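Local coordinates for protein HTP-2 (PDB 4TZM), which binds closure motif 1 of HTP-3 through its HORMA domain and thereby probably takes its place in the meiotic chromosome axis of Caenorhabditis elegans, at residues 99-105 with 206-211; 121-125 with 186-190; 227-232 with 243-249. One frame throughout, in Å; residues are numbered along the deposited sequence.

How the contacts relate
The three contacts lie in one HORMA domain but at different places in it. Contacts 2 and 3 are neighbours, with centres about 10 Å apart, because strands 123-133 and 240-248 pair in the main antiparallel sheet. Val124 N meets Trp247 O across that pairing at 2.8 Å, and the carboxylate of Glu123 in contact 2 reaches the hydroxyl of Ser248 in contact 3. Contact 1 stands apart: its centre is about 29 Å from that of contact 2 and 26 Å from that of contact 3. It is also where the bound peptide comes close, through Phe209 and Arg210. Along the chain, contact 2 is nested inside the loop that contact 1 closes, and contact 3 follows both.

Contact 1 of 3, residues 99-105 with 206-211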
loop_
_atom_site.group_PDB
_atom_site.type_symbol
_atom_site.label_atom_id
_atom_site.label_comp_id
_atom_site.label_asym_id
_atom_site.label_seq_id
_atom_site.Cartn_x
_atom_site.Cartn_y
_atom_site.Cartn_z
ATOM N N ALA A 99 -5.753 -10.868 -0.056
ATOM C CA ALA A 99 -5.397 -11.533 -1.300
ATOM C C ALA A 99 -3.883 -11.728 -1.465
ATOM O O ALA A 99 -3.454 -12.458 -2.357
ATOM C CB ALA A 99 -5.957 -10.758 -2.482
ATOM N N THR A 100 -3.071 -11.092 -0.621
ATOM C CA THR A 100 -1.627 -11.330 -0.698
ATOM C C THR A 100 -1.265 -12.643 -0.009
ATOM O O THR A 100 -0.209 -13.214 -0.277
ATOM C CB THR A 100 -0.780 -10.183 -0.075
ATOM O OG1 THR A 100 -0.999 -10.113 1.339
ATOM C CG2 THR A 100 -1.107 -8.845 -0.716
ATOM N N LYS A 101 -2.138 -13.123 0.873
ATOM C CA LYS A 101 -1.920 -14.416 1.517
ATOM C C LYS A 101 -2.056 -15.535 0.498
ATOM O O LYS A 101 -1.232 -16.448 0.443
ATOM C CB LYS A 101 -2.897 -14.630 2.668
ATOM C CG LYS A 101 -2.710 -13.636 3.788
ATOM C CD LYS A 101 -3.564 -13.960 4.983
ATOM C CE LYS A 101 -3.138 -13.111 6.157
ATOM N NZ LYS A 101 -4.127 -13.154 7.267
ATOM N N ASP A 102 -3.104 -15.454 -0.311
ATOM C CA ASP A 102 -3.303 -16.403 -1.396
ATOM C C ASP A 102 -2.255 -16.192 -2.488
ATOM O O ASP A 102 -1.935 -17.111 -3.237
ATOM C CB ASP A 102 -4.710 -16.265 -1.980
ATOM C CG ASP A 102 -5.803 -16.379 -0.928
ATOM O OD1 ASP A 102 -5.574 -15.965 0.227
ATOM O OD2 ASP A 102 -6.900 -16.878 -1.262
ATOM N N GLY A 103 -1.730 -14.973 -2.573
ATOM C CA GLY A 103 -0.755 -14.620 -3.589
ATOM C C GLY A 103 -1.391 -14.237 -4.912
ATOM O O GLY A 103 -0.820 -14.483 -5.974
ATOM N N PHE A 104 -2.564 -13.613 -4.850
ATOM C CA PHE A 104 -3.362 -13.366 -6.049
ATOM C C PHE A 104 -3.395 -11.899 -6.468
ATOM O O PHE A 104 -3.868 -11.574 -7.558
ATOM C CB PHE A 104 -4.795 -13.863 -5.838
ATOM C CG PHE A 104 -4.909 -15.356 -5.697
ATOM C CD1 PHE A 104 -3.892 -16.195 -6.134
ATOM C CD2 PHE A 104 -6.041 -15.923 -5.134
ATOM C CE1 PHE A 104 -4.001 -17.572 -6.005
ATOM C CE2 PHE A 104 -6.157 -17.297 -5.002
ATOM C CZ PHE A 104 -5.137 -18.122 -5.437
ATOM N N LEU A 105 -2.896 -11.018 -5.608
ATOM C CA LEU A 105 -2.941 -9.582 -5.879
ATOM C C LEU A 105 -1.658 -9.078 -6.536
ATOM O O LEU A 105 -0.577 -9.188 -5.960
ATOM C CB LEU A 105 -3.198 -8.803 -4.587
ATOM C CG LEU A 105 -3.345 -7.296 -4.789
ATOM C CD1 LEU A 105 -4.626 -6.994 -5.552
ATOM C CD2 LEU A 105 -3.312 -6.562 -3.458
ATOM N N PRO A 206 -7.464 -17.845 -9.655
ATOM C CA PRO A 206 -8.574 -18.569 -10.285
ATOM C C PRO A 206 -9.682 -17.618 -10.723
ATOM O O PRO A 206 -9.757 -16.496 -10.221
ATOM C CB PRO A 206 -9.072 -19.502 -9.172
ATOM C CG PRO A 206 -7.958 -19.554 -8.169
ATOM C CD PRO A 206 -7.299 -18.215 -8.240
ATOM N N SER A 207 -10.533 -18.064 -11.641
ATOM C CA SER A 207 -11.604 -17.216 -12.153
ATOM C C SER A 207 -12.729 -17.048 -11.134
ATOM O O SER A 207 -13.416 -16.027 -11.126
ATOM C CB SER A 207 -12.159 -17.787 -13.460
ATOM O OG SER A 207 -11.217 -17.652 -14.511
ATOM N N ASN A 208 -12.907 -18.045 -10.270
ATOM C CA ASN A 208 -13.966 -17.993 -9.264
ATOM C C ASN A 208 -13.561 -17.194 -8.024
ATOM O O ASN A 208 -14.412 -16.799 -7.226
ATOM C CB ASN A 208 -14.394 -19.407 -8.856
ATOM C CG ASN A 208 -13.307 -20.156 -8.111
ATOM O OD1 ASN A 208 -12.133 -20.080 -8.465
ATOM N ND2 ASN A 208 -13.696 -20.882 -7.068
ATOM N N PHE A 209 -12.262 -16.952 -7.867
ATOM C CA PHE A 209 -11.777 -16.133 -6.761
ATOM C C PHE A 209 -11.979 -14.656 -7.068
ATOM O O PHE A 209 -11.479 -14.149 -8.069
ATOM C CB PHE A 209 -10.299 -16.410 -6.476
ATOM C CG PHE A 209 -9.706 -15.500 -5.432
ATOM C CD1 PHE A 209 -9.844 -15.791 -4.085
ATOM C CD2 PHE A 209 -9.021 -14.347 -5.799
ATOM C CE1 PHE A 209 -9.306 -14.952 -3.119
ATOM C CE2 PHE A 209 -8.482 -13.504 -4.839
ATOM C CZ PHE A 209 -8.624 -13.807 -3.496
ATOM N N ARG A 210 -12.709 -13.966 -6.200
ATOM C CA ARG A 210 -12.924 -12.537 -6.370
ATOM C C ARG A 210 -12.730 -11.822 -5.044
ATOM O O ARG A 210 -13.167 -12.301 -3.997
ATOM C CB ARG A 210 -14.320 -12.255 -6.926
ATOM C CG ARG A 210 -14.579 -10.786 -7.222
ATOM C CD ARG A 210 -16.003 -10.555 -7.699
ATOM N NE ARG A 210 -16.989 -10.923 -6.687
ATOM C CZ ARG A 210 -17.428 -10.101 -5.738
ATOM N NH1 ARG A 210 -16.963 -8.860 -5.664
ATOM N NH2 ARG A 210 -18.328 -10.520 -4.859
ATOM N N ILE A 211 -12.063 -10.678 -5.087
ATOM C CA ILE A 211 -11.832 -9.919 -3.874
ATOM C C ILE A 211 -13.111 -9.174 -3.489
ATOM O O ILE A 211 -13.743 -8.520 -4.325
ATOM C CB ILE A 211 -10.643 -8.961 -4.048
ATOM C CG1 ILE A 211 -9.381 -9.785 -4.337
ATOM C CG2 ILE A 211 -10.452 -8.106 -2.805
ATOM C CD1 ILE A 211 -8.184 -8.974 -4.753
#
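Phe104 drives a ring edge into the face of Phe209 almost at its middle, with CD2 of Phe104 3.4 Å from CD2 of Phe209, and this T-shaped (edge-to-face) stack dominates a contact without a hydrogen bond. The ring centroids are 4.8 Å apart and the planes stand at 72°. A Schellman motif puts Phe104 there: helix 84-102 ends with Gly103 at positive phi (84°), and the backbone N of Phe104 turns back to Ala99 O at 2.9 Å. With CG anti to its carbonyl carbon (chi1 -66°), the Phe104 ring then lies between Asp102 CB on one face and Pro206 CD on the other. The proline carbon makes a CH-pi contact, 3.8 Å from the Phe104 ring centroid, so the ring is sandwiched between a carbon of its own segment and one of the other, which would limit its tilting.

Phe209 in turn touches the end of the helix. Ala99 CB comes to its edge near the ring plane, while the carboxylate of Asp102 approaches obliquely, OD2 lying 3.6 Å from Phe209 CE1. Further along the loop, Ile211 packs against the helix end. Leu199 of strand 193-201 touches both Leu105 and Ile211, and the backbone N of Ile211 is hydrogen-bonded to the hydroxyl of Tyr201, tying the 206-211 loop to the sheet. The same loop faces the bound peptide: Phe209 O is hydrogen-bonded to a basic side chain of it, and Arg210 packs on one. The stack thus joins a HORMA-domain loop that touches the peptide to the turn that ends helix 84-102. At the inner edge, Ile211 CD1 sits 3.6 Å from Ala99 CB and 4.1 Å from Leu105 CD1.

Contact 2 of 3, residues 121-125 with 186-190; sequences AIEVF and LEPLP
Ile122 stands just before strand 123-133 begins, and its CD1 reaches toward Pro190, 3.9 Å from Pro190 CD and with CG of that proline the next-nearest atom. It belongs to a classic beta bulge, in which Ile122 and Glu123 together face Val112 of strand 105-113. CG1 of Ile122 takes the crowded position between backbone N and carbonyl carbon (chi1 70°), which swings CD1 out toward the proline. Leu189 CD2 is more distant from the same methyl, at 4.4 Å.

At Glu123 the chain turns inward. CG is anti to the backbone N (chi1 -178°) and the side chain stays extended beyond it, carrying the carboxylate in among the leucines of 186-190, the loop that follows helix 164-185. Leu189 crosses it obliquely, CD2 lying 3.7 Å from Glu123 OE2, and Leu186 CD1 is 3.9 Å from Glu123 OE1. An acid in such apolar company needs polar partners, and OE1 has two: a salt bridge to Arg57 NH2 and a hydrogen bond from Ser248. Arg57 also binds Glu187 O through NH1, so one guanidinium links the acid of the strand to the backbone of the loop, and its positive charge probably keeps Glu123 ionised.

Val124 bonds by its backbone to Trp247 of strand 240-248. Phe125 comes from further in; its CB leads off to the side, but the ring reaches back so that CZ, at its edge, stands 4.0 Å from Leu186 CD1. Leu181 of helix 164-185 touches both Phe125 and Leu186, so the contact joins the start of strand 123-133 to the loop that leaves that helix. Another rim position of the ring borders the acid: Glu123 OE2 lies in the plane of the Phe125 ring, 3.6 Å from CE1.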
loop_
_atom_site.group_PDB
_atom_site.type_symbol
_atom_site.label_atom_id
_atom_site.label_comp_id
_atom_site.label_asym_id
_atom_site.label_seq_id
_atom_site.Cartn_x
_atom_site.Cartn_y
_atom_site.Cartn_z
ATOM N N ALA A 121 -6.693 8.424 -15.708
ATOM C CA ALA A 121 -6.637 9.110 -14.423
ATOM C C ALA A 121 -5.844 10.408 -14.489
ATOM O O ALA A 121 -5.069 10.636 -15.418
ATOM C CB ALA A 121 -6.046 8.194 -13.369
ATOM N N ILE A 122 -6.054 11.259 -13.488
ATOM C CA ILE A 122 -5.304 12.498 -13.354
ATOM C C ILE A 122 -4.301 12.364 -12.209
ATOM O O ILE A 122 -3.388 13.179 -12.068
ATOM C CB ILE A 122 -6.233 13.706 -13.104
ATOM C CG1 ILE A 122 -6.860 13.630 -11.708
ATOM C CG2 ILE A 122 -7.314 13.777 -14.175
ATOM C CD1 ILE A 122 -7.443 14.951 -11.229
ATOM N N GLU A 123 -4.478 11.321 -11.401
ATOM C CA GLU A 123 -3.564 11.015 -10.302
ATOM C C GLU A 123 -3.697 9.553 -9.870
ATOM O O GLU A 123 -4.808 9.048 -9.711
ATOM C CB GLU A 123 -3.824 11.941 -9.112
ATOM C CG GLU A 123 -2.886 11.731 -7.936
ATOM C CD GLU A 123 -2.910 12.889 -6.956
ATOM O OE1 GLU A 123 -2.313 13.947 -7.257
ATOM O OE2 GLU A 123 -3.529 12.743 -5.882
ATOM N N VAL A 124 -2.565 8.877 -9.687
ATOM C CA VAL A 124 -2.564 7.474 -9.274
ATOM C C VAL A 124 -1.532 7.185 -8.188
ATOM O O VAL A 124 -0.362 7.540 -8.322
ATOM C CB VAL A 124 -2.281 6.528 -10.465
ATOM C CG1 VAL A 124 -2.099 5.097 -9.979
ATOM C CG2 VAL A 124 -3.397 6.598 -11.490
ATOM N N PHE A 125 -1.972 6.542 -7.113
ATOM C CA PHE A 125 -1.058 5.986 -6.126
ATOM C C PHE A 125 -1.117 4.464 -6.194
ATOM O O PHE A 125 -2.128 3.863 -5.828
ATOM C CB PHE A 125 -1.400 6.481 -4.721
ATOM C CG PHE A 125 -0.953 7.886 -4.453
ATOM C CD1 PHE A 125 -1.734 8.964 -4.843
ATOM C CD2 PHE A 125 0.255 8.133 -3.816
ATOM C CE1 PHE A 125 -1.320 10.266 -4.598
ATOM C CE2 PHE A 125 0.676 9.430 -3.568
ATOM C CZ PHE A 125 -0.113 10.499 -3.959
ATOM N N LEU A 186 3.227 17.993 -4.403
ATOM C CA LEU A 186 2.043 17.951 -5.254
ATOM C C LEU A 186 1.194 19.213 -5.130
ATOM O O LEU A 186 1.068 19.789 -4.046
ATOM C CB LEU A 186 1.187 16.726 -4.925
ATOM C CG LEU A 186 1.771 15.359 -5.278
ATOM C CD1 LEU A 186 0.779 14.248 -4.954
ATOM C CD2 LEU A 186 2.172 15.317 -6.744
ATOM N N GLU A 187 0.623 19.642 -6.251
ATOM C CA GLU A 187 -0.403 20.676 -6.246
ATOM C C GLU A 187 -1.671 20.102 -5.623
ATOM O O GLU A 187 -1.851 18.882 -5.601
ATOM C CB GLU A 187 -0.693 21.172 -7.664
ATOM C CG GLU A 187 -0.074 22.516 -8.020
ATOM C CD GLU A 187 -0.679 23.106 -9.281
ATOM O OE1 GLU A 187 -1.528 22.432 -9.903
ATOM O OE2 GLU A 187 -0.314 24.243 -9.646
ATOM N N PRO A 188 -2.553 20.973 -5.102
ATOM C CA PRO A 188 -3.848 20.495 -4.602
ATOM C C PRO A 188 -4.677 19.858 -5.711
ATOM O O PRO A 188 -4.548 20.261 -6.867
ATOM C CB PRO A 188 -4.524 21.770 -4.089
ATOM C CG PRO A 188 -3.382 22.734 -3.815
ATOM C CD PRO A 188 -2.349 22.413 -4.853
ATOM N N LEU A 189 -5.510 18.879 -5.365
ATOM C CA LEU A 189 -6.412 18.269 -6.334
ATOM C C LEU A 189 -7.453 19.287 -6.793
ATOM O O LEU A 189 -7.794 20.207 -6.046
ATOM C CB LEU A 189 -7.096 17.034 -5.737
ATOM C CG LEU A 189 -6.266 15.749 -5.691
ATOM C CD1 LEU A 189 -7.023 14.636 -4.978
ATOM C CD2 LEU A 189 -5.882 15.322 -7.098
ATOM N N PRO A 190 -7.946 19.139 -8.036
ATOM C CA PRO A 190 -8.999 20.020 -8.555
ATOM C C PRO A 190 -10.267 19.981 -7.702
ATOM O O PRO A 190 -10.418 19.091 -6.861
ATOM C CB PRO A 190 -9.268 19.457 -9.956
ATOM C CG PRO A 190 -7.993 18.794 -10.343
ATOM C CD PRO A 190 -7.451 18.209 -9.068
#

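Contact 3 of 3, residues 227-232 with 243-249; sequences IQSVTI and HMQCWSK
Ile232 and Cys246 mark the tight side of this antiparallel beta hairpin, with Ile232 CD1 only 3.5 Å from Cys246 CB. Val230 CG1 reaches that same CB from further along, and Ile232 CB lies against Met244 CG at 3.7 Å; Val230 and Cys246 share a face of the sheet, and Ile232 and Met244 extend the apolar packing. The backbone is firm there too. Val230 and Cys246 form a hydrogen-bonded pair, Cys246 N to Val230 O at 2.9 Å, and the reverse bond, Val230 N to Cys246 O, is nearly straight (171°).

The other face is looser and more polar. Thr231 CG2 stands 3.5 Å from His243 NE2, the side chains crossing at about a right angle. Ser229 lays CB 3.3 Å from Trp247 NE1, but its OG meets that nitrogen at too poor an angle to bond. Toward Lys249 the ladder slackens to a weak bond from Ser248 N to Gln228 O, while Ile227 CD1 packs on Trp247 CB. An alanine in place of Trp247 would keep that CB contact but remove the indole, and would probably leave a gap beside Ser229 CB.

Around the hairpin, Leu181 of helix 164-185 rests on Val230 and Cys246, Ile174 and Val178 of that helix cover Ile232, and strand 123-133 pairs with 240-248 along its other edge.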
loop_
_atom_site.group_PDB
_atom_site.type_symbol
_atom_site.label_atom_id
_atom_site.label_comp_id
_atom_site.label_asym_id
_atom_site.label_seq_id
_atom_site.Cartn_x
_atom_site.Cartn_y
_atom_site.Cartn_z
ATOM N N ILE A 227 2.492 12.659 -18.204
ATOM C CA ILE A 227 2.309 12.672 -16.759
ATOM C C ILE A 227 3.605 12.273 -16.052
ATOM O O ILE A 227 4.342 11.405 -16.521
ATOM C CB ILE A 227 1.133 11.749 -16.330
ATOM C CG1 ILE A 227 0.759 11.998 -14.866
ATOM C CG2 ILE A 227 1.452 10.280 -16.595
ATOM C CD1 ILE A 227 -0.597 11.448 -14.482
ATOM N N GLN A 228 3.891 12.938 -14.937
ATOM C CA GLN A 228 5.127 12.704 -14.199
ATOM C C GLN A 228 5.014 11.511 -13.256
ATOM O O GLN A 228 3.923 11.161 -12.811
ATOM C CB GLN A 228 5.527 13.959 -13.418
ATOM C CG GLN A 228 6.100 15.074 -14.284
ATOM C CD GLN A 228 7.396 14.674 -14.972
ATOM O OE1 GLN A 228 8.117 13.792 -14.504
ATOM N NE2 GLN A 228 7.694 15.320 -16.093
ATOM N N SER A 229 6.157 10.901 -12.953
ATOM C CA SER A 229 6.203 9.679 -12.155
ATOM C C SER A 229 7.277 9.742 -11.073
ATOM O O SER A 229 8.455 9.938 -11.371
ATOM C CB SER A 229 6.452 8.469 -13.059
ATOM O OG SER A 229 6.790 7.320 -12.303
ATOM N N VAL A 230 6.873 9.563 -9.819
ATOM C CA VAL A 230 7.816 9.591 -8.707
ATOM C C VAL A 230 7.674 8.345 -7.821
ATOM O O VAL A 230 6.576 7.840 -7.603
ATOM C CB VAL A 230 7.644 10.884 -7.858
ATOM C CG1 VAL A 230 6.312 10.891 -7.123
ATOM C CG2 VAL A 230 8.806 11.057 -6.885
ATOM N N THR A 231 8.805 7.843 -7.335
ATOM C CA THR A 231 8.839 6.650 -6.497
ATOM C C THR A 231 8.793 7.019 -5.016
ATOM O O THR A 231 9.586 7.827 -4.544
ATOM C CB THR A 231 10.105 5.809 -6.784
ATOM O OG1 THR A 231 10.089 5.367 -8.147
ATOM C CG2 THR A 231 10.178 4.598 -5.865
ATOM N N ILE A 232 7.853 6.430 -4.288
ATOM C CA ILE A 232 7.686 6.716 -2.867
ATOM C C ILE A 232 8.601 5.829 -2.034
ATOM O O ILE A 232 9.182 6.274 -1.041
ATOM C CB ILE A 232 6.216 6.517 -2.415
ATOM C CG1 ILE A 232 5.332 7.643 -2.950
ATOM C CG2 ILE A 232 6.100 6.465 -0.900
ATOM C CD1 ILE A 232 4.812 7.402 -4.340
ATOM N N HIS A 243 6.076 -2.244 -4.273
ATOM C CA HIS A 243 6.635 -1.020 -4.837
ATOM C C HIS A 243 5.560 0.062 -4.931
ATOM O O HIS A 243 4.542 -0.120 -5.604
ATOM C CB HIS A 243 7.238 -1.286 -6.213
ATOM C CG HIS A 243 7.962 -0.109 -6.787
ATOM N ND1 HIS A 243 7.537 0.540 -7.926
ATOM C CD2 HIS A 243 9.078 0.538 -6.378
ATOM C CE1 HIS A 243 8.367 1.535 -8.197
ATOM N NE2 HIS A 243 9.307 1.555 -7.271
ATOM N N MET A 244 5.797 1.180 -4.249
ATOM C CA MET A 244 4.849 2.292 -4.198
ATOM C C MET A 244 5.257 3.400 -5.175
ATOM O O MET A 244 6.410 3.844 -5.189
ATOM C CB MET A 244 4.752 2.835 -2.764
ATOM C CG MET A 244 3.617 3.829 -2.521
ATOM S SD MET A 244 1.965 3.100 -2.608
ATOM C CE MET A 244 0.932 4.540 -2.338
ATOM N N GLN A 245 4.309 3.832 -5.999
ATOM C CA GLN A 245 4.578 4.818 -7.039
ATOM C C GLN A 245 3.465 5.853 -7.108
ATOM O O GLN A 245 2.340 5.592 -6.687
ATOM C CB GLN A 245 4.731 4.131 -8.398
ATOM C CG GLN A 245 6.137 4.148 -8.964
ATOM C CD GLN A 245 6.309 3.196 -10.134
ATOM O OE1 GLN A 245 5.456 2.344 -10.386
ATOM N NE2 GLN A 245 7.419 3.333 -10.853
ATOM N N CYS A 246 3.780 7.030 -7.636
ATOM C CA CYS A 246 2.773 8.066 -7.818
ATOM C C CYS A 246 2.902 8.710 -9.188
ATOM O O CYS A 246 3.949 9.256 -9.532
ATOM C CB CYS A 246 2.880 9.135 -6.726
ATOM S SG CYS A 246 1.736 10.533 -6.913
ATOM N N TRP A 247 1.837 8.609 -9.974
ATOM C CA TRP A 247 1.688 9.395 -11.189
ATOM C C TRP A 247 0.725 10.529 -10.873
ATOM O O TRP A 247 -0.258 10.321 -10.162
ATOM C CB TRP A 247 1.160 8.547 -12.346
ATOM C CG TRP A 247 2.157 7.587 -12.916
ATOM C CD1 TRP A 247 3.142 7.870 -13.817
ATOM C CD2 TRP A 247 2.255 6.184 -12.642
ATOM N NE1 TRP A 247 3.853 6.733 -14.114
ATOM C CE2 TRP A 247 3.329 5.683 -13.406
ATOM C CE3 TRP A 247 1.542 5.304 -11.822
ATOM C CZ2 TRP A 247 3.706 4.341 -13.373
ATOM C CZ3 TRP A 247 1.918 3.970 -11.792
ATOM C CH2 TRP A 247 2.989 3.503 -12.562
ATOM N N SER A 248 0.995 11.727 -11.379
ATOM C CA SER A 248 0.140 12.856 -11.035
ATOM C C SER A 248 0.190 14.006 -12.036
ATOM O O SER A 248 1.250 14.358 -12.551
ATOM C CB SER A 248 0.503 13.376 -9.640
ATOM O OG SER A 248 -0.471 14.293 -9.173
ATOM N N LYS A 249 -0.977 14.582 -12.302
ATOM C CA LYS A 249 -1.076 15.813 -13.070
ATOM C C LYS A 249 -0.619 16.984 -12.210
ATOM O O LYS A 249 -0.196 18.022 -12.721
ATOM C CB LYS A 249 -2.511 16.047 -13.546
ATOM C CG LYS A 249 -2.937 15.218 -14.747
ATOM C CD LYS A 249 -2.131 15.586 -15.982
ATOM C CE LYS A 249 -2.911 15.288 -17.253
ATOM N NZ LYS A 249 -2.104 15.531 -18.482
#